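Local structure of tRNA-splicing ligase RtcB (Thermus thermophilus, 2EPG) at residues F314-F319 / H329-L334; I245-R250 / A306-I311; V35-K40 / P69-P74; Q55-V60 / G81-G86; R263-A268 / Q279-P284. The protein probably joins RNA ends as a GTP- and manganese-dependent ligase, sealing a 2',3'-cyclic phosphate or 3'-phosphate end to a 5'-hydroxyl end. One frame throughout, in Å; residues are numbered along the deposited sequence.

In the fold
Contacts 1 and 2 both seat helix 288-321 on strands, with centres 14 Å apart, and they follow one another along that helix. Contact 2 lies nearer the predicted manganese site, since it contains His246, a predicted ligand. Across the chain's centre, contacts 3 and 4 lie 11 Å apart and touch: Leu57 packs on Ala72, and Met73 N lies 2.7 Å from Gly85 O, a probable hydrogen bond. Met73 in contact 3 comes within about 7 Å, side chain to side chain, of His410, the predicted guanylylated histidine. Contact 5, 16 Å from contact 4 between centres, meets it through Leu280 against Gly81 and Phe82, away from the annotated sites.

Contact 1 of 5, residues F314-F319 / H329-L334; sequences FVREAF and HGLRVL
With CG anti to the carbonyl carbon (chi1 -72°) and the chain extended from there to NE, Arg316 reaches from its helix to the backbone of Leu331, whose own chi1 of -80°, with an extended chi2, brings its CD1 methyl to the ring of Phe319. The guanidinium approaches side-on, and two of its nitrogens share one acceptor: NE lies 3.0 Å and NH1 2.8 Å from Leu331 O. Both bonds are bent, about 140° at the hydrogen, as expected when two donors converge on a single oxygen that lies near the guanidinium plane. Beside this polar grip the packing is apolar. Leu331 CD1 sits over one face of the Phe319 ring, 3.6 Å from its centroid, in a CH-pi contact, and Val315 CG1 approaches the same methyl at 4.3 Å. The contact joins the C-terminal part of helix 288-321 to the start of strand 332-347, which pairs with strand 110-119; Val243 of strand 240-247 also touches Val315, Phe319 and Leu331. His329 fills the corner where the chain turns: its CD2 lies 3.8 Å from Phe319 CB, while ND1 accepts the Leu331 N-H at 2.9 Å, almost in the ring plane. That bond and the one between NE2 and Glu320 together hold the imidazole's rotation, and glycine suits position 330 because its phi is positive. A methionine in place of Arg316 would probably leave Leu331 O without its two donors and Asp177, which pairs with NH2, without its salt-bridge mate. Tyr174 adds a cation-pi contact to the same guanidinium.

Contact 2 of 5, residues I245-R250 / A306-I311; sequences IHTGSR and ANRQLI
Thr247 lays its CG2 methyl alongside the aliphatic part of Arg308, 3.7 Å from CG, and against Ile311 CD1, also at 3.7 Å. That methyl stands between the backbone N and the carbonyl carbon, while OG1 is anti to the N (chi1 -173°) and bonds to Leu210 O. A threonine suits the place because one branch packs against the helix and the other satisfies a loop carbonyl. Nearby, Ile245 and Ile311 lie antiparallel alongside each other, with Ile245 CD1 3.9 Å from Ile311 CG2, two branched side chains filling the space between strand 240-247 and helix 288-321. Strand 245-247 and helix 306-311 run roughly antiparallel, at 145°, with their axes 9.2 Å apart at closest. Polar groups take over where the strand ends. Arg308 bends at chi3 (-71°) and turns its guanidinium edge to the backbone: NH2 donates to Thr247 O at 2.9 Å, and the bond lies in the carbonyl plane. Asn307 ND2 reaches Gly248 O in a weak bond of 3.4 Å; ND2 also bonds Thr209 O, and OD1 accepts from Gly208 N. Replacing Arg308 with a leucine would probably leave Thr247 O without this donor and Asp336, the salt-bridge partner of NH1, without its countercharge. NH2 also bonds Asn108 O. His246, a predicted ligand of the second manganese, points away from the helix on the same strand, and Ser249 N bonds Asp106, predicted for the first. The buried arginine thus ties backbone next to the probable metal site to the helix, its charge probably balanced by Asp336.

Contact 3 of 5, residues V35-K40 / P69-P74; sequences VFFASK and PALAMP
Strands 34-37 and 70-73 pair in parallel within the mixed sheet around them, with helices 40-48 and 52-60 in the connection. Their short axes are 4.8 Å apart and 11° from parallel, and Val35 lies beside Leu71 and Phe36 beside Ala72. Three backbone bonds hold the register. Val35 N donates to Ala70 O at 2.8 Å, and Val35 O accepts from Ala72 N. Phe37 N then donates to Ala72 O at 3.1 Å. On one face Val35 and Leu71 run alongside each other, tips in the same direction; Val35 CG2 also meets the ring of Pro69 at 3.8 Å. Beta-branched Val35 and cyclic Pro69 offer bulk close to the backbone, whereas Leu71 reaches Val35 and Phe37 with CD2. On the other face Ala72 is small beside Phe36, whose ring turns off toward Phe14 and Tyr22, and Leu57 of helix 52-60 covers Ala72. Phe37 bridges along the pair: its CE1 touches Leu71 CD2 at 3.5 Å, and its ring meets selenomethionine Met73 in an oblique Met-aromatic contact. Helix 462-470 packs on Phe37 and Pro74. At the corner, where proline has no N-H to donate, Pro74 CA instead approaches Phe37 O at 3.1 Å in a CA-H...O contact.

Contact 4 of 5, residues Q55-V60 / G81-G86; sequences QQLMNV and GFPIGG
The backbone of 81-86 passes along helix 52-60, nearest where Gln56 CA and Pro83 CA are 5.7 Å apart, and then folds into a type II turn from Pro83 to Gly86. Pro83 lies on the helix between three side chains. Its CD meets Val60 CG2 at 3.8 Å, its CG approaches Leu57 CB, and Gln56 runs alongside it in the reverse sense, with OE1 3.3 Å from Pro83 CA. The rigid ring suits this place, offering a compact apolar surface to the helix. Val60, one turn on from Gln56, meets Phe82 at about a right angle. Its CG2 stands over one face of the ring, displaced toward the rim and 3.9 Å from the centroid, a CH-pi contact, while its CG1 touches CE2 at 3.6 Å. Valine fits because its two methyls, with CG1 anti to the backbone N (chi1 172°), both reach the ring. Ala88 of strand 86-90 also touches Val60 and Phe82, and Leu280 covers another part of that ring. Glycine at 81 and 85 suits their positive phi, and Gly85 and Gly86 both face Lys357 in a G1 bulge as the chain enters strand 86-90. The polar end of Gln56 finds its main partner in Gly79 O, to which NE2 donates; a water that accepts from Gly81 N at 2.9 Å also takes a weak bond from NE2. With no direct hydrogen bond between the segments, their cohesion rests on apolar packing and this bridging water, while the Gln56 amide is held by the loop just before Gly81.

Contact 5 of 5, residues R263-A268 / Q279-P284; sequences RFLKVA and QLAAAP
This is a packing contact without hydrogen bonds, between an aromatic ring and alanine methyls and backbone, in which the C-terminal end of helix 250-265 rests against strand 283-284 and the residues leading into it; that strand is the partner of strand 97-98 in a small antiparallel sheet. The contact lies away from the annotated sites. The central group is the Phe264 ring. With CG anti to the carbonyl carbon and beside the backbone N (chi1 -82°), the ring is carried toward the strand, and its CD2 atom lies 3.7 Å from Ala282 C. Ala281 O lies near the ring plane at the edge, 4.1 Å from CD2, while its hydrogen-bond partner is the Ser99 hydroxyl. Val98 and Pro100 also touch Phe264, and Glu289 at the start of helix 288-321 packs on it too, so that the aromatic side chain fills the junction between helix, small sheet and the following helix. A flat, wide ring suits this place, since it can take a carbonyl oxygen near its edge and a methyl over its face. Beside it Leu265 packs at the margin of the contact: its CD2 methyl lies 3.7 Å from Ala281 CB. Alanine suits 281 and 283 because a methyl is small enough to sit against Leu265 or on the ring with the backbones this near, Phe264 CA and Ala282 CA being 6.1 Å apart. Ala282 points the other way, onto Val97. Over the ring itself stands Ala283 CB, above its centre, 3.6 Å from the Phe264 centroid and 10° off the ring normal, in a CH-pi contact.

Contact 1 of 5, residues F314-F319 / H329-L334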
# COMPACT_ATOMS: atom_id res chain seq x y z
N PHE A 314 -15.75 9.06 -8.58
CA PHE A 314 -16.21 10.36 -8.11
C PHE A 314 -15.23 11.47 -8.49
O PHE A 314 -15.64 12.60 -8.71
CB PHE A 314 -16.39 10.39 -6.57
CG PHE A 314 -17.39 9.39 -6.04
CD1 PHE A 314 -18.46 8.95 -6.83
CD2 PHE A 314 -17.29 8.92 -4.74
CE1 PHE A 314 -19.41 8.05 -6.32
CE2 PHE A 314 -18.23 8.03 -4.21
CZ PHE A 314 -19.30 7.59 -5.01
N VAL A 315 -13.94 11.15 -8.54
CA VAL A 315 -12.96 12.17 -8.89
C VAL A 315 -13.23 12.58 -10.33
O VAL A 315 -13.25 13.77 -10.65
CB VAL A 315 -11.52 11.65 -8.73
CG1 VAL A 315 -10.54 12.58 -9.46
CG2 VAL A 315 -11.16 11.57 -7.24
N ARG A 316 -13.44 11.60 -11.20
CA ARG A 316 -13.73 11.92 -12.58
C ARG A 316 -14.98 12.80 -12.63
O ARG A 316 -15.01 13.78 -13.37
CB ARG A 316 -13.93 10.64 -13.39
CG ARG A 316 -12.62 9.89 -13.64
CD ARG A 316 -12.82 8.47 -14.14
NE ARG A 316 -11.53 7.84 -14.46
CZ ARG A 316 -11.33 6.53 -14.44
NH1 ARG A 316 -10.14 6.03 -14.74
NH2 ARG A 316 -12.33 5.72 -14.11
N GLU A 317 -16.00 12.48 -11.81
CA GLU A 317 -17.23 13.27 -11.80
C GLU A 317 -16.97 14.70 -11.35
O GLU A 317 -17.62 15.63 -11.82
CB GLU A 317 -18.28 12.64 -10.88
CG GLU A 317 -18.71 11.24 -11.30
CD GLU A 317 -19.83 10.67 -10.43
OE1 GLU A 317 -19.83 10.96 -9.21
OE2 GLU A 317 -20.69 9.94 -10.96
N ALA A 318 -16.02 14.89 -10.45
CA ALA A 318 -15.71 16.23 -10.00
C ALA A 318 -15.03 17.04 -11.10
O ALA A 318 -15.33 18.22 -11.27
CB ALA A 318 -14.83 16.17 -8.76
N PHE A 319 -14.12 16.43 -11.86
CA PHE A 319 -13.45 17.19 -12.92
C PHE A 319 -14.47 17.63 -13.96
O PHE A 319 -14.49 18.78 -14.38
CB PHE A 319 -12.35 16.35 -13.59
CG PHE A 319 -11.02 16.39 -12.87
CD1 PHE A 319 -9.92 17.01 -13.46
CD2 PHE A 319 -10.86 15.81 -11.62
CE1 PHE A 319 -8.67 17.05 -12.81
CE2 PHE A 319 -9.62 15.84 -10.96
CZ PHE A 319 -8.53 16.46 -11.56
N HIS A 329 -9.94 15.79 -19.53
CA HIS A 329 -9.16 15.31 -18.41
C HIS A 329 -8.48 13.97 -18.61
O HIS A 329 -7.40 13.76 -18.09
CB HIS A 329 -10.00 15.32 -17.12
CG HIS A 329 -11.11 14.32 -17.07
ND1 HIS A 329 -10.89 12.96 -17.13
CD2 HIS A 329 -12.45 14.47 -16.89
CE1 HIS A 329 -12.04 12.32 -16.97
NE2 HIS A 329 -13.00 13.22 -16.83
N GLY A 330 -9.09 13.09 -19.40
CA GLY A 330 -8.50 11.78 -19.65
C GLY A 330 -7.87 11.14 -18.42
O GLY A 330 -6.76 10.62 -18.51
N LEU A 331 -8.56 11.18 -17.27
CA LEU A 331 -8.05 10.61 -16.03
C LEU A 331 -7.97 9.07 -16.04
O LEU A 331 -8.97 8.38 -15.83
CB LEU A 331 -8.92 11.07 -14.86
CG LEU A 331 -8.60 12.49 -14.37
CD1 LEU A 331 -9.80 13.10 -13.65
CD2 LEU A 331 -7.37 12.43 -13.45
N ARG A 332 -6.78 8.54 -16.29
CA ARG A 332 -6.63 7.10 -16.33
C ARG A 332 -5.90 6.62 -15.10
O ARG A 332 -5.18 7.39 -14.47
CB ARG A 332 -5.83 6.68 -17.56
CG ARG A 332 -6.38 7.18 -18.89
CD ARG A 332 -5.53 6.66 -20.03
NE ARG A 332 -5.75 7.37 -21.28
CZ ARG A 332 -5.02 7.18 -22.38
NH1 ARG A 332 -5.28 7.88 -23.48
NH2 ARG A 332 -4.03 6.29 -22.36
N VAL A 333 -6.10 5.35 -14.75
CA VAL A 333 -5.41 4.76 -13.62
C VAL A 333 -3.98 4.44 -14.08
O VAL A 333 -3.78 3.63 -14.99
CB VAL A 333 -6.09 3.46 -13.16
CG1 VAL A 333 -5.29 2.81 -12.04
CG2 VAL A 333 -7.55 3.76 -12.69
N LEU A 334 -2.99 5.12 -13.49
CA LEU A 334 -1.60 4.85 -13.83
C LEU A 334 -1.30 3.53 -13.11
O LEU A 334 -0.85 2.56 -13.72
CB LEU A 334 -0.71 5.98 -13.32
CG LEU A 334 0.76 5.93 -13.75
CD1 LEU A 334 1.34 7.33 -13.75
CD2 LEU A 334 1.54 4.99 -12.83

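Contact 2 of 5, residues I245-R250 / A306-I311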
# COMPACT_ATOMS: atom_id res chain seq x y z
N ILE A 245 -4.93 9.04 -4.48
CA ILE A 245 -5.94 8.61 -3.51
C ILE A 245 -5.29 7.65 -2.50
O ILE A 245 -4.75 6.61 -2.86
CB ILE A 245 -7.09 7.86 -4.22
CG1 ILE A 245 -7.74 8.78 -5.26
CG2 ILE A 245 -8.11 7.39 -3.20
CD1 ILE A 245 -8.59 8.03 -6.31
N HIS A 246 -5.36 8.03 -1.22
CA HIS A 246 -4.76 7.26 -0.14
C HIS A 246 -5.84 6.87 0.85
O HIS A 246 -6.38 7.73 1.56
CB HIS A 246 -3.72 8.11 0.58
CG HIS A 246 -2.82 7.33 1.49
ND1 HIS A 246 -3.27 6.28 2.26
CD2 HIS A 246 -1.50 7.47 1.77
CE1 HIS A 246 -2.26 5.80 2.97
NE2 HIS A 246 -1.18 6.50 2.69
N THR A 247 -6.18 5.58 0.87
CA THR A 247 -7.18 5.06 1.78
C THR A 247 -7.20 3.53 1.73
O THR A 247 -6.55 2.92 0.86
CB THR A 247 -8.59 5.63 1.47
OG1 THR A 247 -9.49 5.20 2.49
CG2 THR A 247 -9.08 5.13 0.10
N GLY A 248 -7.93 2.92 2.66
CA GLY A 248 -7.97 1.47 2.73
C GLY A 248 -9.32 0.78 2.89
O GLY A 248 -10.30 1.16 2.24
N SER A 249 -9.35 -0.26 3.72
CA SER A 249 -10.57 -1.03 3.95
C SER A 249 -11.46 -0.41 5.03
O SER A 249 -12.48 -0.98 5.42
CB SER A 249 -10.23 -2.49 4.29
OG SER A 249 -9.28 -2.58 5.34
N ARG A 250 -11.07 0.77 5.49
CA ARG A 250 -11.84 1.50 6.48
C ARG A 250 -12.10 0.70 7.77
O ARG A 250 -11.19 0.07 8.31
CB ARG A 250 -13.14 1.96 5.82
CG ARG A 250 -12.88 2.73 4.54
CD ARG A 250 -12.43 4.19 4.78
NE ARG A 250 -13.58 5.06 5.05
CZ ARG A 250 -13.98 5.43 6.26
NH1 ARG A 250 -15.04 6.22 6.40
NH2 ARG A 250 -13.30 5.05 7.34
N ALA A 306 -12.06 -1.77 -4.02
CA ALA A 306 -13.32 -1.21 -4.52
C ALA A 306 -13.53 0.20 -4.04
O ALA A 306 -14.05 1.05 -4.77
CB ALA A 306 -14.49 -2.08 -4.08
N ASN A 307 -13.14 0.45 -2.81
CA ASN A 307 -13.28 1.78 -2.23
C ASN A 307 -12.48 2.81 -3.04
O ASN A 307 -12.97 3.92 -3.30
CB ASN A 307 -12.79 1.76 -0.78
CG ASN A 307 -13.04 3.08 -0.08
OD1 ASN A 307 -14.11 3.65 -0.21
ND2 ASN A 307 -12.05 3.56 0.67
N ARG A 308 -11.25 2.46 -3.41
CA ARG A 308 -10.43 3.39 -4.18
C ARG A 308 -11.01 3.52 -5.59
O ARG A 308 -11.01 4.61 -6.18
CB ARG A 308 -8.97 2.91 -4.23
CG ARG A 308 -8.26 3.03 -2.87
CD ARG A 308 -6.73 2.96 -2.99
NE ARG A 308 -6.21 1.63 -3.35
CZ ARG A 308 -5.86 0.70 -2.47
NH1 ARG A 308 -5.40 -0.46 -2.91
NH2 ARG A 308 -5.97 0.91 -1.17
N GLN A 309 -11.53 2.43 -6.14
CA GLN A 309 -12.12 2.47 -7.46
C GLN A 309 -13.31 3.43 -7.44
O GLN A 309 -13.45 4.25 -8.35
CB GLN A 309 -12.59 1.07 -7.88
CG GLN A 309 -13.31 1.04 -9.23
CD GLN A 309 -12.42 1.47 -10.41
OE1 GLN A 309 -11.27 1.04 -10.53
NE2 GLN A 309 -12.96 2.30 -11.29
N LEU A 310 -14.14 3.36 -6.39
CA LEU A 310 -15.32 4.23 -6.30
C LEU A 310 -14.90 5.68 -6.19
O LEU A 310 -15.47 6.54 -6.84
CB LEU A 310 -16.18 3.88 -5.07
CG LEU A 310 -17.70 3.70 -5.27
CD1 LEU A 310 -18.43 3.86 -3.92
CD2 LEU A 310 -18.24 4.69 -6.28
N ILE A 311 -13.91 5.95 -5.35
CA ILE A 311 -13.44 7.31 -5.19
C ILE A 311 -12.93 7.86 -6.52
O ILE A 311 -13.19 9.01 -6.87
CB ILE A 311 -12.33 7.38 -4.11
CG1 ILE A 311 -12.94 7.02 -2.74
CG2 ILE A 311 -11.73 8.79 -4.05
CD1 ILE A 311 -11.92 6.85 -1.63

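Contact 3 of 5, residues V35-K40 / P69-P74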
# COMPACT_ATOMS: atom_id res chain seq x y z
N VAL A 35 17.53 -8.64 7.12
CA VAL A 35 18.25 -7.68 6.31
C VAL A 35 17.43 -6.41 6.25
O VAL A 35 16.21 -6.47 6.07
CB VAL A 35 18.49 -8.21 4.86
CG1 VAL A 35 18.85 -7.05 3.94
CG2 VAL A 35 19.58 -9.26 4.85
N PHE A 36 18.06 -5.25 6.43
CA PHE A 36 17.33 -3.99 6.34
C PHE A 36 18.08 -2.98 5.48
O PHE A 36 19.31 -3.01 5.39
CB PHE A 36 17.03 -3.39 7.73
CG PHE A 36 18.24 -2.98 8.52
CD1 PHE A 36 18.93 -3.90 9.30
CD2 PHE A 36 18.68 -1.66 8.51
CE1 PHE A 36 20.03 -3.52 10.07
CE2 PHE A 36 19.79 -1.26 9.26
CZ PHE A 36 20.47 -2.20 10.05
N PHE A 37 17.33 -2.10 4.83
CA PHE A 37 17.92 -1.10 3.96
C PHE A 37 17.90 0.26 4.66
O PHE A 37 16.89 0.65 5.24
CB PHE A 37 17.16 -1.04 2.63
CG PHE A 37 16.99 -2.38 1.96
CD1 PHE A 37 15.87 -3.17 2.21
CD2 PHE A 37 17.98 -2.88 1.12
CE1 PHE A 37 15.74 -4.43 1.64
CE2 PHE A 37 17.86 -4.15 0.54
CZ PHE A 37 16.74 -4.92 0.80
N ALA A 38 19.02 0.97 4.62
CA ALA A 38 19.07 2.27 5.28
C ALA A 38 20.23 3.15 4.84
O ALA A 38 21.13 2.72 4.14
CB ALA A 38 19.11 2.07 6.78
N SER A 39 20.18 4.41 5.27
CA SER A 39 21.20 5.41 4.95
C SER A 39 22.16 5.53 6.11
O SER A 39 21.88 5.02 7.20
CB SER A 39 20.57 6.79 4.73
OG SER A 39 19.89 6.90 3.49
N LYS A 40 23.28 6.21 5.88
CA LYS A 40 24.23 6.43 6.96
C LYS A 40 23.48 7.32 7.93
O LYS A 40 23.66 7.24 9.15
CB LYS A 40 25.49 7.13 6.45
CG LYS A 40 26.48 6.18 5.79
CD LYS A 40 26.77 5.01 6.74
CE LYS A 40 27.60 3.92 6.08
NZ LYS A 40 27.62 2.70 6.94
N PRO A 69 15.66 -13.62 3.93
CA PRO A 69 15.75 -13.06 5.28
C PRO A 69 14.49 -12.27 5.62
O PRO A 69 13.71 -11.93 4.74
CB PRO A 69 16.93 -12.12 5.16
CG PRO A 69 16.64 -11.46 3.80
CD PRO A 69 16.18 -12.67 2.93
N ALA A 70 14.31 -11.99 6.91
CA ALA A 70 13.19 -11.16 7.34
C ALA A 70 13.71 -9.79 6.92
O ALA A 70 14.90 -9.51 7.09
CB ALA A 70 13.01 -11.24 8.88
N LEU A 71 12.84 -8.92 6.39
CA LEU A 71 13.26 -7.61 5.90
C LEU A 71 12.54 -6.39 6.42
O LEU A 71 11.39 -6.46 6.87
CB LEU A 71 13.14 -7.57 4.37
CG LEU A 71 14.03 -8.46 3.52
CD1 LEU A 71 13.21 -9.09 2.42
CD2 LEU A 71 15.19 -7.64 2.95
N ALA A 72 13.21 -5.26 6.31
CA ALA A 72 12.66 -3.97 6.71
C ALA A 72 13.18 -2.89 5.77
O ALA A 72 14.38 -2.86 5.45
CB ALA A 72 13.06 -3.64 8.14
N MSE A 73 12.28 -2.01 5.33
CA MSE A 73 12.57 -0.89 4.43
C MSE A 73 13.22 0.30 5.15
O MSE A 73 13.23 0.35 6.39
CB MSE A 73 11.27 -0.43 3.76
CG MSE A 73 10.66 -1.47 2.84
SE MSE A 73 11.92 -1.91 1.44
CE MSE A 73 11.63 -3.78 1.27
N PRO A 74 13.75 1.28 4.39
CA PRO A 74 14.41 2.45 4.99
C PRO A 74 13.55 3.28 5.94
O PRO A 74 14.09 3.97 6.79
CB PRO A 74 14.87 3.26 3.78
CG PRO A 74 15.13 2.23 2.77
CD PRO A 74 13.91 1.32 2.93

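Contact 4 of 5, residues Q55-V60 / G81-G86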
# COMPACT_ATOMS: atom_id res chain seq x y z
N GLN A 55 14.76 -4.66 16.77
CA GLN A 55 14.51 -5.75 17.70
C GLN A 55 13.21 -6.42 17.26
O GLN A 55 13.09 -7.64 17.33
CB GLN A 55 14.36 -5.23 19.14
CG GLN A 55 13.80 -6.26 20.14
CD GLN A 55 14.76 -7.41 20.47
OE1 GLN A 55 15.76 -7.22 21.16
NE2 GLN A 55 14.45 -8.60 19.97
N GLN A 56 12.25 -5.62 16.81
CA GLN A 56 10.98 -6.16 16.32
C GLN A 56 11.25 -6.99 15.07
O GLN A 56 10.67 -8.05 14.89
CB GLN A 56 9.99 -5.05 15.96
CG GLN A 56 9.41 -4.31 17.12
CD GLN A 56 8.20 -3.51 16.73
OE1 GLN A 56 8.21 -2.79 15.73
NE2 GLN A 56 7.13 -3.63 17.52
N LEU A 57 12.14 -6.49 14.20
CA LEU A 57 12.48 -7.22 12.98
C LEU A 57 13.12 -8.56 13.38
O LEU A 57 12.86 -9.60 12.77
CB LEU A 57 13.46 -6.42 12.10
CG LEU A 57 13.90 -7.13 10.81
CD1 LEU A 57 12.69 -7.33 9.93
CD2 LEU A 57 14.98 -6.33 10.07
N MSE A 58 13.94 -8.53 14.43
CA MSE A 58 14.57 -9.76 14.90
C MSE A 58 13.52 -10.74 15.45
O MSE A 58 13.66 -11.95 15.29
CB MSE A 58 15.62 -9.44 15.97
CG MSE A 58 16.89 -8.84 15.39
SE MSE A 58 17.99 -7.93 16.71
CE MSE A 58 18.83 -9.49 17.49
N ASN A 59 12.48 -10.22 16.08
CA ASN A 59 11.42 -11.07 16.63
C ASN A 59 10.68 -11.78 15.47
O ASN A 59 10.34 -12.95 15.56
CB ASN A 59 10.42 -10.23 17.42
CG ASN A 59 11.03 -9.59 18.66
OD1 ASN A 59 10.47 -8.64 19.20
ND2 ASN A 59 12.15 -10.11 19.13
N VAL A 60 10.45 -11.04 14.40
CA VAL A 60 9.78 -11.59 13.23
C VAL A 60 10.54 -12.82 12.77
O VAL A 60 9.95 -13.85 12.46
CB VAL A 60 9.73 -10.54 12.09
CG1 VAL A 60 9.22 -11.18 10.79
CG2 VAL A 60 8.84 -9.36 12.50
N GLY A 81 3.80 -5.76 16.85
CA GLY A 81 4.43 -7.05 16.59
C GLY A 81 5.50 -6.92 15.53
O GLY A 81 6.69 -6.88 15.85
N PHE A 82 5.08 -6.86 14.27
CA PHE A 82 6.02 -6.69 13.15
C PHE A 82 6.31 -5.20 13.06
O PHE A 82 5.47 -4.38 13.42
CB PHE A 82 5.38 -7.12 11.82
CG PHE A 82 5.28 -8.61 11.62
CD1 PHE A 82 4.65 -9.41 12.55
CD2 PHE A 82 5.81 -9.20 10.47
CE1 PHE A 82 4.55 -10.79 12.34
CE2 PHE A 82 5.71 -10.58 10.26
CZ PHE A 82 5.08 -11.37 11.19
N PRO A 83 7.51 -4.83 12.58
CA PRO A 83 7.79 -3.39 12.47
C PRO A 83 7.09 -2.82 11.23
O PRO A 83 6.77 -3.56 10.30
CB PRO A 83 9.31 -3.34 12.33
CG PRO A 83 9.61 -4.61 11.58
CD PRO A 83 8.74 -5.61 12.33
N ILE A 84 6.82 -1.52 11.24
CA ILE A 84 6.22 -0.90 10.08
C ILE A 84 7.38 -0.76 9.12
O ILE A 84 8.49 -0.39 9.52
CB ILE A 84 5.63 0.48 10.43
CG1 ILE A 84 4.50 0.29 11.46
CG2 ILE A 84 5.10 1.16 9.15
CD1 ILE A 84 3.88 1.57 11.98
N GLY A 85 7.14 -1.11 7.86
CA GLY A 85 8.19 -1.08 6.85
C GLY A 85 8.74 -2.50 6.69
O GLY A 85 9.71 -2.72 5.98
N GLY A 86 8.09 -3.48 7.32
CA GLY A 86 8.58 -4.84 7.22
C GLY A 86 8.03 -5.71 6.11
O GLY A 86 6.90 -5.53 5.65
O HOH W 1 5.19 -5.11 19.29

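Contact 5 of 5, residues R263-A268 / Q279-P284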
# COMPACT_ATOMS: atom_id res chain seq x y z
N ARG A 263 -8.60 -14.22 18.07
CA ARG A 263 -8.91 -15.61 17.79
C ARG A 263 -7.60 -16.40 17.73
O ARG A 263 -7.54 -17.54 18.19
CB ARG A 263 -9.68 -15.73 16.47
CG ARG A 263 -10.06 -17.17 16.14
CD ARG A 263 -10.94 -17.32 14.91
NE ARG A 263 -11.16 -18.74 14.63
CZ ARG A 263 -11.63 -19.24 13.49
NH1 ARG A 263 -11.79 -20.55 13.35
NH2 ARG A 263 -11.95 -18.43 12.48
N PHE A 264 -6.55 -15.79 17.17
CA PHE A 264 -5.23 -16.44 17.06
C PHE A 264 -4.54 -16.58 18.41
O PHE A 264 -3.72 -17.48 18.62
CB PHE A 264 -4.29 -15.64 16.14
CG PHE A 264 -4.49 -15.90 14.67
CD1 PHE A 264 -5.69 -16.44 14.19
CD2 PHE A 264 -3.50 -15.56 13.76
CE1 PHE A 264 -5.90 -16.63 12.82
CE2 PHE A 264 -3.70 -15.74 12.38
CZ PHE A 264 -4.90 -16.28 11.91
N LEU A 265 -4.84 -15.67 19.33
CA LEU A 265 -4.23 -15.73 20.65
C LEU A 265 -4.83 -16.89 21.43
O LEU A 265 -4.12 -17.66 22.08
CB LEU A 265 -4.46 -14.41 21.39
CG LEU A 265 -3.66 -13.20 20.90
CD1 LEU A 265 -4.27 -11.92 21.45
CD2 LEU A 265 -2.20 -13.35 21.31
N LYS A 266 -6.15 -17.04 21.33
CA LYS A 266 -6.88 -18.08 22.05
C LYS A 266 -6.87 -19.45 21.38
O LYS A 266 -7.78 -20.25 21.59
CB LYS A 266 -8.32 -17.64 22.28
CG LYS A 266 -8.96 -18.23 23.53
CD LYS A 266 -10.25 -17.50 23.89
CE LYS A 266 -10.68 -17.78 25.34
NZ LYS A 266 -10.95 -19.22 25.60
N VAL A 267 -5.84 -19.73 20.58
CA VAL A 267 -5.74 -21.02 19.91
C VAL A 267 -4.27 -21.32 19.66
O VAL A 267 -3.92 -22.39 19.15
CB VAL A 267 -6.51 -21.01 18.56
CG1 VAL A 267 -5.69 -20.30 17.47
CG2 VAL A 267 -6.84 -22.43 18.15
N ALA A 268 -3.41 -20.38 20.04
CA ALA A 268 -1.97 -20.50 19.87
C ALA A 268 -1.33 -21.69 20.59
O ALA A 268 -0.24 -22.13 20.21
CB ALA A 268 -1.27 -19.21 20.30
N GLN A 279 2.18 -9.57 20.47
CA GLN A 279 1.66 -8.83 19.33
C GLN A 279 2.04 -9.50 18.01
O GLN A 279 1.59 -9.11 16.93
CB GLN A 279 2.16 -7.38 19.36
CG GLN A 279 1.97 -6.71 20.72
CD GLN A 279 1.91 -5.19 20.63
OE1 GLN A 279 2.79 -4.55 20.04
NE2 GLN A 279 0.87 -4.61 21.21
N LEU A 280 2.88 -10.53 18.11
CA LEU A 280 3.34 -11.30 16.95
C LEU A 280 2.37 -12.46 16.70
O LEU A 280 2.64 -13.36 15.90
CB LEU A 280 4.73 -11.85 17.25
CG LEU A 280 5.85 -11.64 16.24
CD1 LEU A 280 5.96 -10.18 15.83
CD2 LEU A 280 7.14 -12.13 16.87
N ALA A 281 1.24 -12.44 17.41
CA ALA A 281 0.21 -13.47 17.31
C ALA A 281 0.05 -14.01 15.89
O ALA A 281 -0.30 -13.26 14.98
CB ALA A 281 -1.11 -12.91 17.81
N ALA A 282 0.31 -15.30 15.71
CA ALA A 282 0.22 -15.93 14.38
C ALA A 282 -0.37 -17.34 14.45
O ALA A 282 -0.44 -17.93 15.51
CB ALA A 282 1.61 -15.99 13.75
N ALA A 283 -0.75 -17.87 13.29
CA ALA A 283 -1.31 -19.21 13.21
C ALA A 283 -0.78 -19.86 11.94
O ALA A 283 -0.41 -19.17 10.99
CB ALA A 283 -2.86 -19.15 13.15
N PRO A 284 -0.71 -21.20 11.92
CA PRO A 284 -0.21 -21.86 10.73
C PRO A 284 -1.07 -21.48 9.54
O PRO A 284 -2.30 -21.45 9.63
CB PRO A 284 -0.34 -23.35 11.07
CG PRO A 284 -0.17 -23.36 12.56
CD PRO A 284 -0.97 -22.17 13.00